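Local coordinates for TfuA domain-containing protein (Methanosarcina acetivorans, PDB 6XP8) that takes part in peptide backbone thioamidation, probably as the partner of a YcaO enzyme, at residues 95-100 with 104-109; 126-131 with 154-159. All coordinates share one frame; numbering follows the deposited sequence.

How the interactions relate
Interaction 1 comes first along the chain and closes before interaction 2 opens; their centres lie about 14 Å apart. The 95-100 with 104-109 contact joins the short helix 96-102, which follows the last strand of the parallel sheet, to the chain leaving its end. The 126-131 with 154-159 contact pairs the start of helix 128-140 with the end of helix 146-157, in the part of the protein that is helical from there on. The two touch through Val129, whose CG1 packs on Ile106 CD1 at 4.0 Å and whose CG2 packs on Val97 CG2 at 4.1 Å. Helix 128-140 thus has two neighbours: Val129 packs on interaction 1, while Leu128 and Ile131 pack on helix 146-157.

Interaction 1: residues 95-100 with 104-109; sequences GKVYEW and GVIESD
The indole of Trp100 is met obliquely by Val105 CG1 and Ile106 CD1, while one of its faces carries Lys96 O from the preceding helical turn, 3.2 Å above the ring plane and displaced toward the rim. Val105 comes in at the five-membered ring, its CG1 3.7 Å from Trp100 CD1. Ile106 works from the other end of the side chain: its CG1 lies 3.6 Å from Trp100 CB, and its CD1 carries on to Val97 CG1 at 4.2 Å. The torsion chi1 of 64° wedges Ile106 CG1 between its own backbone N and carbonyl carbon, which directs this branch at the helix.

Helix 96-102 ends in a Schellman motif turned by Gly104, in which Val105 N bonds to Trp100 O; Ile106 N adds a further bond to the same oxygen. Gly104 has a positive phi, a conformation that glycine, having no CB, adopts easily. Val105 N is 2.8 Å from Trp100 O and lies in the carbonyl plane, although the bond is bent, the N-H aiming to one side of the oxygen (131°). Ile106 N, at 3.3 Å, points much straighter at Trp100 O (166°) but sits above the plane, away from a lone pair. With two donors on one carbonyl, the chain just past the glycine is held against the last turn, and both branched side chains are delivered to Trp100.

At the start of the helix, the carboxylate of Asp202 accepts from Lys96 N and Val97 N, and its charge would favour that helix end. Ala80 of helix 78-86 packs on Val97 and Arg132 of helix 128-140 on Ile106, whereas Val105 is exposed. Tyr101, in the helix, donates its OH to Ser108 O and so ties down the chain farther along.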
# COMPACT_ATOMS: atom_id res chain seq x y z
N GLY A 95 1.77 -8.57 -6.08
CA GLY A 95 2.77 -7.66 -5.54
C GLY A 95 3.45 -8.17 -4.29
O GLY A 95 3.01 -9.15 -3.68
N LYS A 96 4.51 -7.47 -3.88
CA LYS A 96 5.35 -7.88 -2.75
C LYS A 96 4.66 -7.79 -1.39
O LYS A 96 4.84 -8.68 -0.54
CB LYS A 96 6.67 -7.08 -2.74
CG LYS A 96 7.53 -7.22 -4.00
CD LYS A 96 8.24 -8.56 -4.14
CE LYS A 96 9.30 -8.51 -5.22
NZ LYS A 96 9.78 -9.87 -5.63
N VAL A 97 3.86 -6.74 -1.19
CA VAL A 97 3.15 -6.55 0.09
C VAL A 97 2.20 -7.73 0.33
O VAL A 97 2.17 -8.29 1.43
CB VAL A 97 2.44 -5.17 0.18
CG1 VAL A 97 1.74 -5.01 1.52
CG2 VAL A 97 3.43 -4.03 -0.00
N TYR A 98 1.46 -8.13 -0.71
CA TYR A 98 0.62 -9.32 -0.65
C TYR A 98 1.43 -10.57 -0.29
O TYR A 98 1.03 -11.33 0.60
CB TYR A 98 -0.12 -9.54 -1.98
CG TYR A 98 -0.68 -10.94 -2.12
CD1 TYR A 98 -1.74 -11.38 -1.31
CD2 TYR A 98 -0.14 -11.84 -3.05
CE1 TYR A 98 -2.24 -12.67 -1.42
CE2 TYR A 98 -0.65 -13.12 -3.18
CZ TYR A 98 -1.69 -13.54 -2.37
OH TYR A 98 -2.18 -14.82 -2.51
N GLU A 99 2.54 -10.79 -1.00
CA GLU A 99 3.43 -11.93 -0.75
C GLU A 99 3.91 -11.99 0.71
O GLU A 99 3.87 -13.05 1.33
CB GLU A 99 4.62 -11.90 -1.71
CG GLU A 99 4.26 -12.26 -3.15
CD GLU A 99 5.31 -11.86 -4.17
OE1 GLU A 99 6.43 -11.45 -3.79
OE2 GLU A 99 5.01 -11.98 -5.38
N TRP A 100 4.33 -10.84 1.24
CA TRP A 100 4.78 -10.76 2.64
C TRP A 100 3.69 -11.09 3.65
O TRP A 100 3.95 -11.79 4.63
CB TRP A 100 5.41 -9.40 2.95
CG TRP A 100 6.69 -9.10 2.22
CD1 TRP A 100 7.69 -9.99 1.89
CD2 TRP A 100 7.13 -7.82 1.76
NE1 TRP A 100 8.71 -9.34 1.25
CE2 TRP A 100 8.40 -8.01 1.15
CE3 TRP A 100 6.58 -6.53 1.79
CZ2 TRP A 100 9.12 -6.95 0.57
CZ3 TRP A 100 7.29 -5.48 1.21
CH2 TRP A 100 8.55 -5.70 0.61
N GLY A 104 3.52 -14.62 6.04
CA GLY A 104 3.73 -14.21 7.43
C GLY A 104 5.01 -13.43 7.68
O GLY A 104 5.47 -13.36 8.82
N VAL A 105 5.57 -12.86 6.62
CA VAL A 105 6.79 -12.03 6.70
C VAL A 105 6.47 -10.71 7.42
O VAL A 105 7.27 -10.22 8.23
CB VAL A 105 7.40 -11.81 5.30
CG1 VAL A 105 8.64 -10.92 5.34
CG2 VAL A 105 7.74 -13.15 4.64
N ILE A 106 5.30 -10.15 7.13
CA ILE A 106 4.75 -9.01 7.86
C ILE A 106 3.35 -9.38 8.36
O ILE A 106 2.74 -10.33 7.86
CB ILE A 106 4.71 -7.71 7.01
CG1 ILE A 106 3.77 -7.86 5.80
CG2 ILE A 106 6.12 -7.27 6.61
CD1 ILE A 106 3.47 -6.58 5.03
N GLU A 107 2.86 -8.65 9.36
CA GLU A 107 1.47 -8.79 9.83
C GLU A 107 0.89 -7.47 10.34
O GLU A 107 1.63 -6.59 10.80
CB GLU A 107 1.29 -9.92 10.86
CG GLU A 107 2.15 -9.81 12.11
CD GLU A 107 1.91 -10.95 13.08
OE1 GLU A 107 2.73 -11.89 13.12
OE2 GLU A 107 0.88 -10.92 13.79
N SER A 108 -0.44 -7.38 10.25
CA SER A 108 -1.26 -6.22 10.66
C SER A 108 -1.27 -5.08 9.64
O SER A 108 -0.32 -4.91 8.85
CB SER A 108 -0.92 -5.69 12.06
OG SER A 108 0.10 -4.71 12.01
N ASP A 109 -2.34 -4.28 9.70
CA ASP A 109 -2.52 -3.13 8.82
C ASP A 109 -1.54 -1.99 9.12
O ASP A 109 -1.38 -1.10 8.30
CB ASP A 109 -3.99 -2.64 8.82
CG ASP A 109 -4.53 -2.28 10.21
OD1 ASP A 109 -3.74 -2.00 11.14
OD2 ASP A 109 -5.76 -2.27 10.36

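Interaction 2: residues 126-131 with 154-159; sequences VPLVNI and DLAINT
In the last turn of helix 146-157, whose Ala156 and Ile157 meet Leu128, the carbonyl oxygen of Asp154 is gripped twice by Asn158. The backbone Asn158 N reaches Asp154 O at 3.0 Å, and the side-chain ND2 of Asn158 reaches Asp154 O at 2.9 Å from the opposite face of the carbonyl plane. An asparagine suits this place, because its amide can return to the helix it has just left. Thr159 does likewise, with OG1 2.7 Å from Leu155 O.

Across the contact everything is apolar. Ala156, small enough to let the other helix come close, receives two methyl groups on its CB: Leu128 CD1 at 3.9 Å and Ile131 CG2 at 3.8 Å. The anti chi1 of Leu128 (-171°) extends its CG from the backbone N, so that CD2 also reaches Ile157 CG1, at 4.0 Å. Leu169 of helix 166-175 packs on Ala156 as well, and Asn130 is hydrogen-bonded through ND2 to Asp197 and Glu195 and through OD1 to Lys199 N. The start of one helix against the end of the next is consistent with an antiparallel helical hairpin, here closed on Ala156.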
# COMPACT_ATOMS: atom_id res chain seq x y z
N VAL A 126 4.57 8.22 5.49
CA VAL A 126 5.24 7.15 4.74
C VAL A 126 4.83 5.79 5.33
O VAL A 126 4.92 5.60 6.55
CB VAL A 126 6.78 7.30 4.79
CG1 VAL A 126 7.47 6.22 3.98
CG2 VAL A 126 7.20 8.68 4.29
N PRO A 127 4.39 4.84 4.47
CA PRO A 127 4.04 3.51 4.97
C PRO A 127 5.28 2.76 5.44
O PRO A 127 6.36 2.91 4.86
CB PRO A 127 3.43 2.83 3.76
CG PRO A 127 4.08 3.49 2.59
CD PRO A 127 4.33 4.91 2.99
N LEU A 128 5.10 1.97 6.50
CA LEU A 128 6.17 1.16 7.06
C LEU A 128 6.85 0.24 6.04
O LEU A 128 8.06 0.09 6.07
CB LEU A 128 5.68 0.37 8.28
CG LEU A 128 6.68 -0.40 9.15
CD1 LEU A 128 7.83 0.47 9.63
CD2 LEU A 128 5.94 -1.00 10.33
N VAL A 129 6.06 -0.37 5.13
CA VAL A 129 6.64 -1.20 4.05
C VAL A 129 7.66 -0.47 3.17
O VAL A 129 8.70 -1.05 2.84
CB VAL A 129 5.59 -1.94 3.18
CG1 VAL A 129 4.91 -3.05 3.98
CG2 VAL A 129 4.57 -0.98 2.57
N ASN A 130 7.36 0.79 2.82
CA ASN A 130 8.30 1.66 2.09
C ASN A 130 9.55 1.97 2.92
O ASN A 130 10.65 1.99 2.38
CB ASN A 130 7.63 2.98 1.66
CG ASN A 130 6.73 2.85 0.43
OD1 ASN A 130 6.34 1.76 0.02
ND2 ASN A 130 6.37 4.00 -0.15
N ILE A 131 9.37 2.19 4.23
CA ILE A 131 10.49 2.45 5.15
C ILE A 131 11.40 1.22 5.22
O ILE A 131 12.63 1.35 5.11
CB ILE A 131 10.00 2.89 6.56
CG1 ILE A 131 9.32 4.27 6.49
CG2 ILE A 131 11.15 2.93 7.57
CD1 ILE A 131 8.41 4.60 7.66
N ASP A 154 13.31 -0.18 14.09
CA ASP A 154 12.60 -0.27 15.37
C ASP A 154 11.90 1.04 15.74
O ASP A 154 10.75 1.02 16.22
CB ASP A 154 13.55 -0.70 16.49
CG ASP A 154 12.87 -0.75 17.85
OD1 ASP A 154 12.08 -1.69 18.10
OD2 ASP A 154 13.12 0.17 18.67
N LEU A 155 12.59 2.17 15.53
CA LEU A 155 12.00 3.49 15.77
C LEU A 155 10.75 3.69 14.91
O LEU A 155 9.71 4.13 15.42
CB LEU A 155 13.02 4.62 15.55
CG LEU A 155 12.57 6.08 15.72
CD1 LEU A 155 11.95 6.36 17.09
CD2 LEU A 155 13.70 7.06 15.44
N ALA A 156 10.85 3.36 13.62
CA ALA A 156 9.73 3.51 12.68
C ALA A 156 8.52 2.67 13.11
O ALA A 156 7.39 3.18 13.12
CB ALA A 156 10.16 3.17 11.27
N ILE A 157 8.77 1.42 13.48
CA ILE A 157 7.73 0.51 14.00
C ILE A 157 7.03 1.14 15.21
O ILE A 157 5.80 1.06 15.34
CB ILE A 157 8.30 -0.90 14.32
CG1 ILE A 157 8.80 -1.59 13.04
CG2 ILE A 157 7.28 -1.78 15.05
CD1 ILE A 157 9.72 -2.78 13.26
N ASN A 158 7.82 1.80 16.06
CA ASN A 158 7.34 2.43 17.29
C ASN A 158 6.91 3.90 17.15
O ASN A 158 6.81 4.63 18.14
CB ASN A 158 8.38 2.26 18.40
CG ASN A 158 8.37 0.87 18.97
OD1 ASN A 158 7.42 0.47 19.65
ND2 ASN A 158 9.42 0.11 18.69
N THR A 159 6.62 4.31 15.92
CA THR A 159 6.13 5.65 15.62
C THR A 159 4.68 5.57 15.16
O THR A 159 4.35 4.77 14.27
CB THR A 159 7.01 6.33 14.55
OG1 THR A 159 8.35 6.41 15.04
CG2 THR A 159 6.52 7.74 14.20